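Putative oxidoreductase (Klebsiella pneumoniae subsp. pneumoniae MGH 78578, PDB 3E82) is a putative oxidoreductase of the Gfo/Idh/MocA family that probably uses a nicotinamide adenine dinucleotide cofactor bound to its Rossmann-fold domain. Local coordinates at residues P319-L324 with D349-T354; F192-S197 with L345-D350. All blocks are in the same frame, centred on the assembly; numbering follows the deposited sequence.

Interaction 1: residues P319-L324 with D349-T354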
loop_
_atom_site.group_PDB
_atom_site.type_symbol
_atom_site.label_atom_id
_atom_site.label_comp_id
_atom_site.label_asym_id
_atom_site.label_seq_id
_atom_site.Cartn_x
_atom_site.Cartn_y
_atom_site.Cartn_z
ATOM N N PRO B 319 -28.028 -3.127 8.612
ATOM C CA PRO B 319 -28.603 -4.476 8.591
ATOM C C PRO B 319 -27.522 -5.522 8.841
ATOM O O PRO B 319 -26.367 -5.359 8.429
ATOM C CB PRO B 319 -29.220 -4.571 7.202
ATOM C CG PRO B 319 -28.382 -3.612 6.388
ATOM C CD PRO B 319 -28.222 -2.447 7.322
ATOM N N PRO B 320 -27.883 -6.612 9.529
ATOM C CA PRO B 320 -26.927 -7.679 9.840
ATOM C C PRO B 320 -26.155 -8.269 8.660
ATOM O O PRO B 320 -25.002 -8.681 8.816
ATOM C CB PRO B 320 -27.779 -8.714 10.587
ATOM C CG PRO B 320 -29.184 -8.455 10.108
ATOM C CD PRO B 320 -29.247 -6.952 9.988
ATOM N N VAL B 321 -26.776 -8.310 7.487
ATOM C CA VAL B 321 -26.100 -8.847 6.313
ATOM C C VAL B 321 -24.854 -8.018 5.944
ATOM O O VAL B 321 -23.908 -8.533 5.342
ATOM C CB VAL B 321 -27.056 -8.918 5.100
ATOM C CG1 VAL B 321 -27.414 -7.519 4.616
ATOM C CG2 VAL B 321 -26.422 -9.740 3.998
ATOM N N GLU B 322 -24.854 -6.739 6.319
ATOM C CA GLU B 322 -23.712 -5.886 6.031
ATOM C C GLU B 322 -22.580 -6.235 6.976
ATOM O O GLU B 322 -21.413 -6.092 6.628
ATOM C CB GLU B 322 -24.083 -4.407 6.164
ATOM C CG GLU B 322 -25.202 -3.999 5.223
ATOM C CD GLU B 322 -25.378 -2.498 5.115
ATOM O OE1 GLU B 322 -24.949 -1.762 6.030
ATOM O OE2 GLU B 322 -25.963 -2.059 4.104
ATOM N N ALA B 323 -22.925 -6.693 8.175
ATOM C CA ALA B 323 -21.911 -7.095 9.140
ATOM C C ALA B 323 -21.361 -8.439 8.671
ATOM O O ALA B 323 -20.178 -8.732 8.844
ATOM C CB ALA B 323 -22.517 -7.223 10.538
ATOM N N LEU B 324 -22.230 -9.253 8.075
ATOM C CA LEU B 324 -21.828 -10.559 7.554
ATOM C C LEU B 324 -20.818 -10.362 6.406
ATOM O O LEU B 324 -19.865 -11.134 6.259
ATOM C CB LEU B 324 -23.061 -11.317 7.037
ATOM C CG LEU B 324 -22.851 -12.745 6.508
ATOM C CD1 LEU B 324 -22.590 -13.691 7.670
ATOM C CD2 LEU B 324 -24.093 -13.207 5.734
ATOM N N ASP B 349 -25.993 -16.191 -3.015
ATOM C CA ASP B 349 -26.555 -15.317 -4.035
ATOM C C ASP B 349 -27.588 -14.374 -3.445
ATOM O O ASP B 349 -27.648 -13.205 -3.813
ATOM C CB ASP B 349 -27.182 -16.150 -5.145
ATOM C CG ASP B 349 -26.148 -16.882 -5.965
ATOM O OD1 ASP B 349 -25.438 -16.222 -6.753
ATOM O OD2 ASP B 349 -26.031 -18.115 -5.809
ATOM N N ASP B 350 -28.400 -14.878 -2.522
ATOM C CA ASP B 350 -29.417 -14.046 -1.901
ATOM C C ASP B 350 -28.777 -12.969 -1.020
ATOM O O ASP B 350 -29.298 -11.856 -0.906
ATOM C CB ASP B 350 -30.388 -14.905 -1.083
ATOM C CG ASP B 350 -31.166 -15.892 -1.947
ATOM O OD1 ASP B 350 -31.322 -15.631 -3.164
ATOM O OD2 ASP B 350 -31.631 -16.923 -1.411
ATOM N N GLU B 351 -27.650 -13.295 -0.398
ATOM C CA GLU B 351 -26.965 -12.321 0.443
ATOM C C GLU B 351 -26.372 -11.234 -0.455
ATOM O O GLU B 351 -26.422 -10.048 -0.128
ATOM C CB GLU B 351 -25.883 -13.014 1.279
ATOM C CG GLU B 351 -26.483 -13.896 2.374
ATOM C CD GLU B 351 -25.494 -14.858 3.004
ATOM O OE1 GLU B 351 -24.399 -15.067 2.435
ATOM O OE2 GLU B 351 -25.828 -15.424 4.069
ATOM N N ARG B 352 -25.838 -11.649 -1.598
ATOM C CA ARG B 352 -25.255 -10.715 -2.559
ATOM C C ARG B 352 -26.319 -9.809 -3.164
ATOM O O ARG B 352 -26.071 -8.623 -3.388
ATOM C CB ARG B 352 -24.553 -11.475 -3.676
ATOM C CG ARG B 352 -23.320 -12.222 -3.235
ATOM C CD ARG B 352 -22.937 -13.246 -4.284
ATOM N NE ARG B 352 -21.733 -13.982 -3.925
ATOM C CZ ARG B 352 -20.519 -13.449 -3.910
ATOM N NH1 ARG B 352 -20.354 -12.173 -4.240
ATOM N NH2 ARG B 352 -19.470 -14.190 -3.567
ATOM N N ASN B 353 -27.498 -10.366 -3.440
ATOM C CA ASN B 353 -28.589 -9.580 -4.014
ATOM C C ASN B 353 -28.944 -8.483 -3.038
ATOM O O ASN B 353 -29.060 -7.312 -3.403
ATOM C CB ASN B 353 -29.837 -10.437 -4.247
ATOM C CG ASN B 353 -29.626 -11.502 -5.299
ATOM O OD1 ASN B 353 -28.747 -11.383 -6.152
ATOM N ND2 ASN B 353 -30.450 -12.549 -5.256
ATOM N N THR B 354 -29.122 -8.879 -1.785
ATOM C CA THR B 354 -29.463 -7.935 -0.742
ATOM C C THR B 354 -28.377 -6.862 -0.671
ATOM O O THR B 354 -28.671 -5.677 -0.534
ATOM C CB THR B 354 -29.570 -8.643 0.616
ATOM O OG1 THR B 354 -30.464 -9.760 0.506
ATOM C CG2 THR B 354 -30.092 -7.682 1.669
#
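Val-321 and Leu-324, three residues apart at the start of helix 320-339, meet Glu-351 and Thr-354, which have the same spacing on helix 349-356. The two short helical segments run at 113° to each other with their axes 10.3 Å apart.

The apolar part of the contact belongs to Val-321, whose two methyls are divided between two partners. CG1 of Val-321 lies 4.0 Å from CG2 of Thr-354, the two side chains meeting at a slant, while CG2 of Val-321 reaches the side of the Glu-351 carbonyl, 4.1 Å from its O atom. Thr-354 can offer a methyl here because CG2 stands anti to its backbone N. Its hydroxyl is turned back into its own helix, where OG1 donates to Asp-350 O at 2.8 Å. That carbonyl also accepts the helical bond from Thr-354 N, and the two donors arrive from opposite faces of its plane.

The second part brings a methyl against a carboxylate. Leu-324 and Glu-351 cross at about a right angle, with CD2 of Leu-324 3.3 Å from OE2 of Glu-351 and 3.5 Å from its CD. Both oxygens of Glu-351 have polar partners: OE2 forms a salt bridge with Arg-108, and OE1 accepts from Ser-348 N, closing a capping box with this N-cap residue, whose side chain caps the backbone N of Glu-351. Helix 104-116 of the Rossmann-fold domain, which carries Arg-108, also packs on Leu-324, so the contact lies where that domain meets the start of helix 320-339 and the C-terminal helix 349-356.

No hydrogen bond joins the two segments. Cohesion between them is therefore van der Waals in kind, and the charge of Glu-351 is probably balanced by Arg-108 while its carboxylate lies against a leucine methyl.

Interaction 2: residues F192-S197 with L345-D350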
loop_
_atom_site.group_PDB
_atom_site.type_symbol
_atom_site.label_atom_id
_atom_site.label_comp_id
_atom_site.label_asym_id
_atom_site.label_seq_id
_atom_site.Cartn_x
_atom_site.Cartn_y
_atom_site.Cartn_z
ATOM N N PHE B 192 -18.033 1.334 -2.020
ATOM C CA PHE B 192 -17.949 0.624 -3.289
ATOM C C PHE B 192 -18.702 -0.685 -3.475
ATOM O O PHE B 192 -18.650 -1.264 -4.564
ATOM C CB PHE B 192 -16.469 0.362 -3.581
ATOM C CG PHE B 192 -15.588 1.559 -3.362
ATOM C CD1 PHE B 192 -15.690 2.675 -4.193
ATOM C CD2 PHE B 192 -14.652 1.573 -2.324
ATOM C CE1 PHE B 192 -14.873 3.791 -3.996
ATOM C CE2 PHE B 192 -13.830 2.686 -2.117
ATOM C CZ PHE B 192 -13.939 3.795 -2.953
ATOM N N GLY B 193 -19.388 -1.169 -2.448
ATOM C CA GLY B 193 -20.063 -2.446 -2.604
ATOM C C GLY B 193 -19.043 -3.560 -2.399
ATOM O O GLY B 193 -17.930 -3.304 -1.928
ATOM N N LEU B 194 -19.401 -4.789 -2.760
ATOM C CA LEU B 194 -18.503 -5.934 -2.587
ATOM C C LEU B 194 -17.380 -6.036 -3.618
ATOM O O LEU B 194 -17.587 -5.818 -4.802
ATOM C CB LEU B 194 -19.294 -7.249 -2.636
ATOM C CG LEU B 194 -20.434 -7.449 -1.640
ATOM C CD1 LEU B 194 -21.104 -8.803 -1.897
ATOM C CD2 LEU B 194 -19.883 -7.374 -0.227
ATOM N N PRO B 195 -16.168 -6.383 -3.169
ATOM C CA PRO B 195 -15.040 -6.514 -4.091
ATOM C C PRO B 195 -15.159 -7.846 -4.818
ATOM O O PRO B 195 -15.872 -8.753 -4.360
ATOM C CB PRO B 195 -13.833 -6.480 -3.161
ATOM C CG PRO B 195 -14.366 -7.197 -1.926
ATOM C CD PRO B 195 -15.746 -6.595 -1.771
ATOM N N GLN B 196 -14.471 -7.963 -5.948
ATOM C CA GLN B 196 -14.491 -9.195 -6.720
ATOM C C GLN B 196 -13.598 -10.253 -6.077
ATOM O O GLN B 196 -13.895 -11.444 -6.139
ATOM C CB GLN B 196 -14.032 -8.936 -8.152
ATOM C CG GLN B 196 -14.166 -10.150 -9.063
ATOM C CD GLN B 196 -14.175 -9.771 -10.527
ATOM O OE1 GLN B 196 -14.905 -8.870 -10.930
ATOM N NE2 GLN B 196 -13.381 -10.462 -11.332
ATOM N N SER B 197 -12.498 -9.816 -5.466
ATOM C CA SER B 197 -11.580 -10.739 -4.801
ATOM C C SER B 197 -10.815 -10.023 -3.696
ATOM O O SER B 197 -10.747 -8.797 -3.667
ATOM C CB SER B 197 -10.604 -11.348 -5.804
ATOM O OG SER B 197 -9.672 -10.388 -6.263
ATOM N N LEU B 345 -15.363 -13.980 -1.836
ATOM C CA LEU B 345 -16.146 -13.974 -0.593
ATOM C C LEU B 345 -17.153 -15.118 -0.489
ATOM O O LEU B 345 -17.799 -15.484 -1.472
ATOM C CB LEU B 345 -16.886 -12.642 -0.433
ATOM C CG LEU B 345 -16.085 -11.351 -0.634
ATOM C CD1 LEU B 345 -16.965 -10.162 -0.287
ATOM C CD2 LEU B 345 -14.838 -11.359 0.242
ATOM N N ASP B 346 -17.293 -15.674 0.711
ATOM C CA ASP B 346 -18.223 -16.776 0.923
ATOM C C ASP B 346 -19.599 -16.275 1.353
ATOM O O ASP B 346 -19.986 -16.403 2.517
ATOM C CB ASP B 346 -17.664 -17.750 1.965
ATOM C CG ASP B 346 -18.512 -19.006 2.102
ATOM O OD1 ASP B 346 -19.347 -19.271 1.203
ATOM O OD2 ASP B 346 -18.334 -19.733 3.106
ATOM N N LEU B 347 -20.322 -15.696 0.397
ATOM C CA LEU B 347 -21.667 -15.161 0.612
ATOM C C LEU B 347 -22.579 -15.787 -0.444
ATOM O O LEU B 347 -22.168 -15.985 -1.585
ATOM C CB LEU B 347 -21.679 -13.637 0.440
ATOM C CG LEU B 347 -20.795 -12.764 1.339
ATOM C CD1 LEU B 347 -20.746 -11.323 0.805
ATOM C CD2 LEU B 347 -21.342 -12.793 2.755
ATOM N N SER B 348 -23.813 -16.098 -0.063
ATOM C CA SER B 348 -24.763 -16.702 -0.984
ATOM C C SER B 348 -25.300 -15.692 -1.999
ATOM O O SER B 348 -25.095 -14.486 -1.868
ATOM C CB SER B 348 -25.927 -17.297 -0.201
ATOM O OG SER B 348 -26.669 -16.278 0.439
ATOM N N ASP B 349 -25.993 -16.191 -3.015
ATOM C CA ASP B 349 -26.555 -15.317 -4.035
ATOM C C ASP B 349 -27.588 -14.374 -3.445
ATOM O O ASP B 349 -27.648 -13.205 -3.813
ATOM C CB ASP B 349 -27.182 -16.150 -5.145
ATOM C CG ASP B 349 -26.148 -16.882 -5.965
ATOM O OD1 ASP B 349 -25.438 -16.222 -6.753
ATOM O OD2 ASP B 349 -26.031 -18.115 -5.809
ATOM N N ASP B 350 -28.400 -14.878 -2.522
ATOM C CA ASP B 350 -29.417 -14.046 -1.901
ATOM C C ASP B 350 -28.777 -12.969 -1.020
ATOM O O ASP B 350 -29.298 -11.856 -0.906
ATOM C CB ASP B 350 -30.388 -14.905 -1.083
ATOM C CG ASP B 350 -31.166 -15.892 -1.947
ATOM O OD1 ASP B 350 -31.322 -15.631 -3.164
ATOM O OD2 ASP B 350 -31.631 -16.923 -1.411
#
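Leu-194 reaches across to Leu-345 and Leu-347 in a small leucine cluster of the C-terminal alpha/beta domain, where the loop between helix 176-192 and strand 197-203 faces the chain leading into helix 349-356. Gly-193, with a positive phi of 81°, ends helix 176-192, and the chain then extends through Leu-194 and Pro-195 toward strand 197-203. At its end Gln-196 and Ser-197 both face Asn-220 in a classic beta bulge.

All three leucines adopt the same side-chain conformation: CG lies anti to the carbonyl carbon and beside the backbone N, and the chain continues extended to one of the methyls. In Leu-194 this sends the forked end toward helix 349-356 and the leucines before it, with each methyl taking a different nearest partner. CD1 of Leu-194 meets CD1 of Leu-347 tip to tip at 3.7 Å, whereas CD2 of Leu-194 lies 4.0 Å from CD1 of Leu-345, and those two side chains pass at a slant. CD2 of Leu-194 is also 4.2 Å from CD1 of Leu-347, so the latter methyl touches both branches of the fork.

Between Leu-345 and Leu-347 the backbone makes an inverse gamma turn centred on Asp-346, closed by a weak bond from Leu-347 N to Leu-345 O. The leucines before and after the turn both point toward the loop, while Asp-346 is exposed. Helix 320-339 contributes further to the cluster, placing Ala-325 against Leu-194, Ala-328 against Leu-347, and Val-329 and Ala-332 against Leu-345. Leu-355 touches both Leu-194 and Leu-347.

Pro-195 extends the apolar surface beside Leu-194, its ring crossing Leu-345 at about a right angle with CD of Pro-195 4.1 Å from CD1 of Leu-345.

Interactions 1 and 2 lie with their centres about 9 Å apart. Interaction 1 uses helix 349-356 itself, through Glu-351 and Thr-354, whereas interaction 2 uses the chain leading into it, through Leu-345 and Leu-347. Interaction 2 is the buried one, made wholly of aliphatic carbons. Interaction 1 is only partly buried: exposed Thr-354 borders it, and a carboxylate enters beside the leucine. The two meet where CG of Leu-324 lies 4.0 Å from CD2 of Leu-347, continuing the apolar layer from one contact to the other. Arg-108 joins them as well, since the arginine that pairs with interaction 1 also bonds to Asp-346 O.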